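Local coordinates for putative cytoplasmic protein (Salmonella enterica subsp. enterica serovar Typhimurium, PDB 4J32) that probably acts as a type VI secretion amidase effector that hydrolyses peptidoglycan with a papain-like NlpC/P60 cysteine peptidase fold, here bound to its immunity protein, at residues H139-L142 with C148-Q151; V64-G69 with K87-R92. One frame throughout, in Å; residues are numbered along the deposited sequence. Where two conformers were deposited one is given.

Contact 1: residues H139-L142 with C148-Q151; sequences HVTL and CSDQ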
loop_
_atom_site.group_PDB
_atom_site.type_symbol
_atom_site.label_atom_id
_atom_site.label_comp_id
_atom_site.label_asym_id
_atom_site.label_seq_id
_atom_site.Cartn_x
_atom_site.Cartn_y
_atom_site.Cartn_z
ATOM N N HIS A 139 -23.420 3.873 14.163
ATOM C CA HIS A 139 -22.784 3.718 15.471
ATOM C C HIS A 139 -23.870 3.249 16.437
ATOM O O HIS A 139 -25.058 3.543 16.226
ATOM C CB HIS A 139 -22.204 5.058 15.950
ATOM C CG HIS A 139 -21.165 4.910 17.020
ATOM N ND1 HIS A 139 -19.924 4.359 16.783
ATOM C CD2 HIS A 139 -21.191 5.233 18.336
ATOM C CE1 HIS A 139 -19.225 4.354 17.907
ATOM N NE2 HIS A 139 -19.977 4.873 18.867
ATOM N N VAL A 140 -23.458 2.501 17.454
ATOM C CA VAL A 140 -24.354 2.006 18.511
ATOM C C VAL A 140 -23.667 2.295 19.833
ATOM O O VAL A 140 -22.489 1.945 20.009
ATOM C CB VAL A 140 -24.545 0.460 18.498
ATOM C CG1 VAL A 140 -25.769 0.056 19.365
ATOM C CG2 VAL A 140 -24.644 -0.103 17.104
ATOM N N THR A 141 -24.384 2.934 20.756
ATOM C CA THR A 141 -23.797 3.269 22.063
ATOM C C THR A 141 -24.905 3.456 23.120
ATOM O O THR A 141 -26.073 3.195 22.837
ATOM C CB THR A 141 -22.847 4.508 21.976
ATOM O OG1 THR A 141 -22.066 4.624 23.180
ATOM C CG2 THR A 141 -23.606 5.773 21.711
ATOM N N LEU A 142 -24.526 3.875 24.327
ATOM C CA LEU A 142 -25.516 4.222 25.341
ATOM C C LEU A 142 -25.667 5.728 25.407
ATOM O O LEU A 142 -24.758 6.480 25.036
ATOM C CB LEU A 142 -25.114 3.681 26.725
ATOM C CG LEU A 142 -24.893 2.166 26.798
ATOM C CD1 LEU A 142 -24.543 1.832 28.220
ATOM C CD2 LEU A 142 -26.141 1.408 26.379
ATOM N N CYS A 148 -23.520 10.612 25.179
ATOM C CA CYS A 148 -23.266 9.195 24.910
ATOM C C CYS A 148 -22.210 8.694 25.884
ATOM O O CYS A 148 -21.416 9.473 26.394
ATOM C CB CYS A 148 -22.744 8.965 23.495
ATOM S SG CYS A 148 -23.926 9.456 22.207
ATOM N N SER A 149 -22.200 7.387 26.097
ATOM C CA SER A 149 -21.254 6.753 27.024
ATOM C C SER A 149 -19.820 6.786 26.482
ATOM O O SER A 149 -18.867 6.687 27.253
ATOM C CB SER A 149 -21.688 5.319 27.293
ATOM O OG SER A 149 -21.976 4.631 26.082
ATOM N N ASP A 150 -19.667 6.908 25.159
ATOM C CA ASP A 150 -18.330 7.016 24.562
ATOM C C ASP A 150 -18.040 8.400 24.012
ATOM O O ASP A 150 -17.147 8.568 23.170
ATOM C CB ASP A 150 -18.103 5.929 23.489
ATOM C CG ASP A 150 -19.165 5.939 22.393
ATOM O OD1 ASP A 150 -20.167 6.674 22.493
ATOM O OD2 ASP A 150 -18.974 5.192 21.416
ATOM N N GLN A 151 -18.775 9.399 24.500
ATOM C CA GLN A 151 -18.615 10.775 24.030
ATOM C C GLN A 151 -17.148 11.199 24.013
ATOM O O GLN A 151 -16.713 11.927 23.123
ATOM C CB GLN A 151 -19.478 11.754 24.842
ATOM C CG GLN A 151 -19.705 13.073 24.105
ATOM C CD GLN A 151 -21.165 13.492 24.012
ATOM O OE1 GLN A 151 -22.056 12.701 23.649
ATOM N NE2 GLN A 151 -21.414 14.766 24.294
#

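Contact 2: residues V64-G69 with K87-R92; sequences VLNATG and KFYIYR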
loop_
_atom_site.group_PDB
_atom_site.type_symbol
_atom_site.label_atom_id
_atom_site.label_comp_id
_atom_site.label_asym_id
_atom_site.label_seq_id
_atom_site.Cartn_x
_atom_site.Cartn_y
_atom_site.Cartn_z
ATOM N N VAL A 64 -21.613 -4.941 27.354
ATOM C CA VAL A 64 -22.797 -4.469 28.096
ATOM C C VAL A 64 -23.863 -5.564 28.209
ATOM O O VAL A 64 -24.369 -5.862 29.300
ATOM C CB VAL A 64 -23.397 -3.194 27.423
ATOM C CG1 VAL A 64 -24.826 -2.870 27.969
ATOM C CG2 VAL A 64 -22.436 -2.000 27.573
ATOM N N LEU A 65 -24.215 -6.162 27.080
ATOM C CA LEU A 65 -25.256 -7.201 27.086
ATOM C C LEU A 65 -24.818 -8.418 27.918
ATOM O O LEU A 65 -25.581 -8.942 28.753
ATOM C CB LEU A 65 -25.590 -7.616 25.650
ATOM C CG LEU A 65 -26.183 -6.470 24.798
ATOM C CD1 LEU A 65 -26.122 -6.846 23.327
ATOM C CD2 LEU A 65 -27.620 -6.167 25.229
ATOM N N ASN A 66 -23.586 -8.853 27.707
ATOM C CA ASN A 66 -23.059 -9.999 28.457
ATOM C C ASN A 66 -23.004 -9.721 29.937
ATOM O O ASN A 66 -23.304 -10.603 30.738
ATOM C CB ASN A 66 -21.687 -10.431 27.933
ATOM C CG ASN A 66 -21.779 -11.080 26.570
ATOM O OD1 ASN A 66 -22.759 -11.751 26.267
ATOM N ND2 ASN A 66 -20.771 -10.867 25.734
ATOM N N ALA A 67 -22.690 -8.481 30.302
ATOM C CA ALA A 67 -22.482 -8.125 31.717
ATOM C C ALA A 67 -23.736 -7.874 32.538
ATOM O O ALA A 67 -23.699 -7.963 33.779
ATOM C CB ALA A 67 -21.525 -6.942 31.828
ATOM N N THR A 68 -24.846 -7.583 31.861
ATOM C CA THR A 68 -26.066 -7.160 32.520
ATOM C C THR A 68 -27.098 -8.285 32.567
ATOM O O THR A 68 -28.220 -8.053 32.945
ATOM C CB THR A 68 -26.671 -5.928 31.835
ATOM O OG1 THR A 68 -26.875 -6.202 30.435
ATOM C CG2 THR A 68 -25.755 -4.717 32.009
ATOM N N GLY A 69 -26.705 -9.492 32.156
ATOM C CA GLY A 69 -27.607 -10.646 32.221
ATOM C C GLY A 69 -28.447 -10.877 30.972
ATOM O O GLY A 69 -29.448 -11.621 31.024
ATOM N N LYS A 87 -18.033 -15.959 26.994
ATOM C CA LYS A 87 -19.213 -15.298 26.415
ATOM C C LYS A 87 -18.849 -14.723 25.045
ATOM O O LYS A 87 -17.682 -14.678 24.680
ATOM C CB LYS A 87 -19.749 -14.208 27.361
ATOM C CG LYS A 87 -20.088 -14.766 28.770
ATOM C CD LYS A 87 -20.718 -13.707 29.673
ATOM C CE LYS A 87 -20.812 -14.225 31.115
ATOM N NZ LYS A 87 -21.136 -13.072 32.023
ATOM N N PHE A 88 -19.854 -14.268 24.300
ATOM C CA PHE A 88 -19.655 -13.964 22.875
ATOM C C PHE A 88 -19.814 -12.503 22.541
ATOM O O PHE A 88 -20.680 -11.816 23.103
ATOM C CB PHE A 88 -20.581 -14.827 22.015
ATOM C CG PHE A 88 -20.476 -16.291 22.334
ATOM C CD1 PHE A 88 -19.425 -17.055 21.825
ATOM C CD2 PHE A 88 -21.394 -16.894 23.196
ATOM C CE1 PHE A 88 -19.299 -18.414 22.165
ATOM C CE2 PHE A 88 -21.287 -18.245 23.528
ATOM C CZ PHE A 88 -20.230 -19.006 23.016
ATOM N N TYR A 89 -18.983 -12.053 21.595
ATOM C CA TYR A 89 -18.819 -10.639 21.277
ATOM C C TYR A 89 -18.924 -10.427 19.789
ATOM O O TYR A 89 -18.090 -10.922 19.020
ATOM C CB TYR A 89 -17.453 -10.148 21.805
ATOM C CG TYR A 89 -17.387 -10.188 23.314
ATOM C CD1 TYR A 89 -17.656 -9.046 24.064
ATOM C CD2 TYR A 89 -17.114 -11.389 23.998
ATOM C CE1 TYR A 89 -17.646 -9.082 25.460
ATOM C CE2 TYR A 89 -17.102 -11.437 25.397
ATOM C CZ TYR A 89 -17.364 -10.271 26.112
ATOM O OH TYR A 89 -17.368 -10.299 27.474
ATOM N N ILE A 90 -19.978 -9.710 19.390
ATOM C CA ILE A 90 -20.205 -9.312 18.004
ATOM C C ILE A 90 -19.220 -8.209 17.623
ATOM O O ILE A 90 -18.990 -7.283 18.403
ATOM C CB ILE A 90 -21.690 -8.876 17.823
ATOM C CG1 ILE A 90 -22.608 -10.117 17.868
ATOM C CG2 ILE A 90 -21.893 -8.012 16.525
ATOM C CD1 ILE A 90 -24.140 -9.756 17.920
ATOM N N TYR A 91 -18.634 -8.306 16.433
ATOM C CA TYR A 91 -17.537 -7.403 16.072
ATOM C C TYR A 91 -17.822 -6.486 14.879
ATOM O O TYR A 91 -16.972 -5.665 14.499
ATOM C CB TYR A 91 -16.214 -8.172 15.917
ATOM C CG TYR A 91 -16.227 -9.308 14.893
ATOM C CD1 TYR A 91 -15.999 -9.051 13.549
ATOM C CD2 TYR A 91 -16.457 -10.634 15.284
ATOM C CE1 TYR A 91 -15.979 -10.083 12.597
ATOM C CE2 TYR A 91 -16.428 -11.675 14.346
ATOM C CZ TYR A 91 -16.168 -11.392 13.008
ATOM O OH TYR A 91 -16.162 -12.381 12.052
ATOM N N ARG A 92 -19.005 -6.634 14.287
ATOM C CA ARG A 92 -19.468 -5.739 13.220
ATOM C C ARG A 92 -20.598 -4.836 13.713
ATOM O O ARG A 92 -21.560 -5.297 14.347
ATOM C CB ARG A 92 -19.936 -6.531 11.994
ATOM C CG ARG A 92 -18.798 -7.291 11.318
ATOM C CD ARG A 92 -19.290 -8.085 10.082
ATOM N NE ARG A 92 -18.129 -8.501 9.295
ATOM C CZ ARG A 92 -17.775 -9.760 9.020
ATOM N NH1 ARG A 92 -18.532 -10.786 9.423
ATOM N NH2 ARG A 92 -16.672 -9.994 8.304
HETATM O O HOH W 1 -22.597 -14.421 25.189
HETATM O O HOH W 2 -24.068 -13.259 30.844
#

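Contact 1: residues H139-L142 with C148-Q151
His139 and Asp150 meet in a His-carboxylate hydrogen bond, within a papain-like NlpC/P60 fold whose edge strand 138-143 carries the histidine and whose following loop returns the aspartate in a type I turn, Cys148 to Gln151. The bond is nearly straight, 2.8 Å from His139 NE2 to Asp150 OD2 at 171°; it uses the syn lone pair of OD2 and lies in the imidazole plane. The ring and carboxylate planes are 19° apart, nearly coplanar, and a second bond steadies the acid: Thr141 OG1 donates weakly to Asp150 OD1.

Backbone and hydroxyl bonds hold the turn to the strand. Ser149 N donates to Leu142 O (2.9 Å), and Leu142 N in return reaches Ser149 OG at 3.2 Å. The short side chain of Ser149, with OG between its own backbone N and carbonyl carbon (chi1 49°), suits this task because it brings the oxygen back to the strand.

Thr141 uses both branches: OG1 toward Asp150, and CG2 3.7 Å from Cys148 SG. Phe26 of helix 19-28 touches both Thr141 and Ser149. Inside the turn, the amide Cys148 N points almost straight at Gln151 OE1, 3.0 Å away.

Contact 2: residues V64-G69 with K87-R92
Asn66, in the last turn of helix 57-67, extends its amide to the backbone of strand 88-90. Asn66 ND2 donates to Phe88 O over 2.8 Å, nearly linear at 173°; the acceptor lies in the amide plane, whereas the nitrogen stands above the plane of the carbonyl. A chi1 of -71° sets Asn66 CG opposite the carbonyl carbon, beside the backbone N, and carries the amide toward the strand. The same ND2 sits 3.4 Å above one face of the Tyr89 ring, off centre toward the rim, with amide and ring planes 75° apart. Lys87 runs past in the opposite direction: its CB packs 3.8 Å from Asn66 CG. A long, flexible lysine suits this exposed margin, laying its methylenes along the asparagine while the ammonium ends near Asn66 O.

Two waters extend the grip. One bridges Asn66 OD1 and Phe88 N; the other donates to Asn66 O at 2.8 Å and accepts from Lys87 NZ. Asparagine thus serves both peptide groups of Phe88, its oxygen also accepting from Ile72 N.

Farther out, Asp85 takes the Tyr89 hydroxyl and the Lys87 amide. At the helix end Thr68 OG1 donates a hydrogen bond to Val64 O, 2.8 Å away. Strand 88-90 pairs with strand 80-82; helix 57-67 lies against helix 19-28 through Val64, and helix 93-103 meets both Leu65 and Ile90.

From the N terminus the chain passes helices 19-28, 33-40 and 42-49 before helix 57-67, where contact 2 begins. It closes a loop of 17 residues between 64-69 and 87-92; that loop holds strand 80-82, the antiparallel partner of 88-90. Helix 93-103 and strands 109-112 and 124-131 follow before contact 1 closes a much shorter loop, from strand 138-143 to the turn 148-151. The two are in series, neither nesting nor crossing, with centres about 15 Å apart. Contact 2 ties a helix to the two-stranded sheet, contact 1 a loop to the edge of the four-stranded one. Helices 19-28 and 93-103 touch both: Phe26 meets Val64 and Thr141, while Met96 meets Ile90 and Val140.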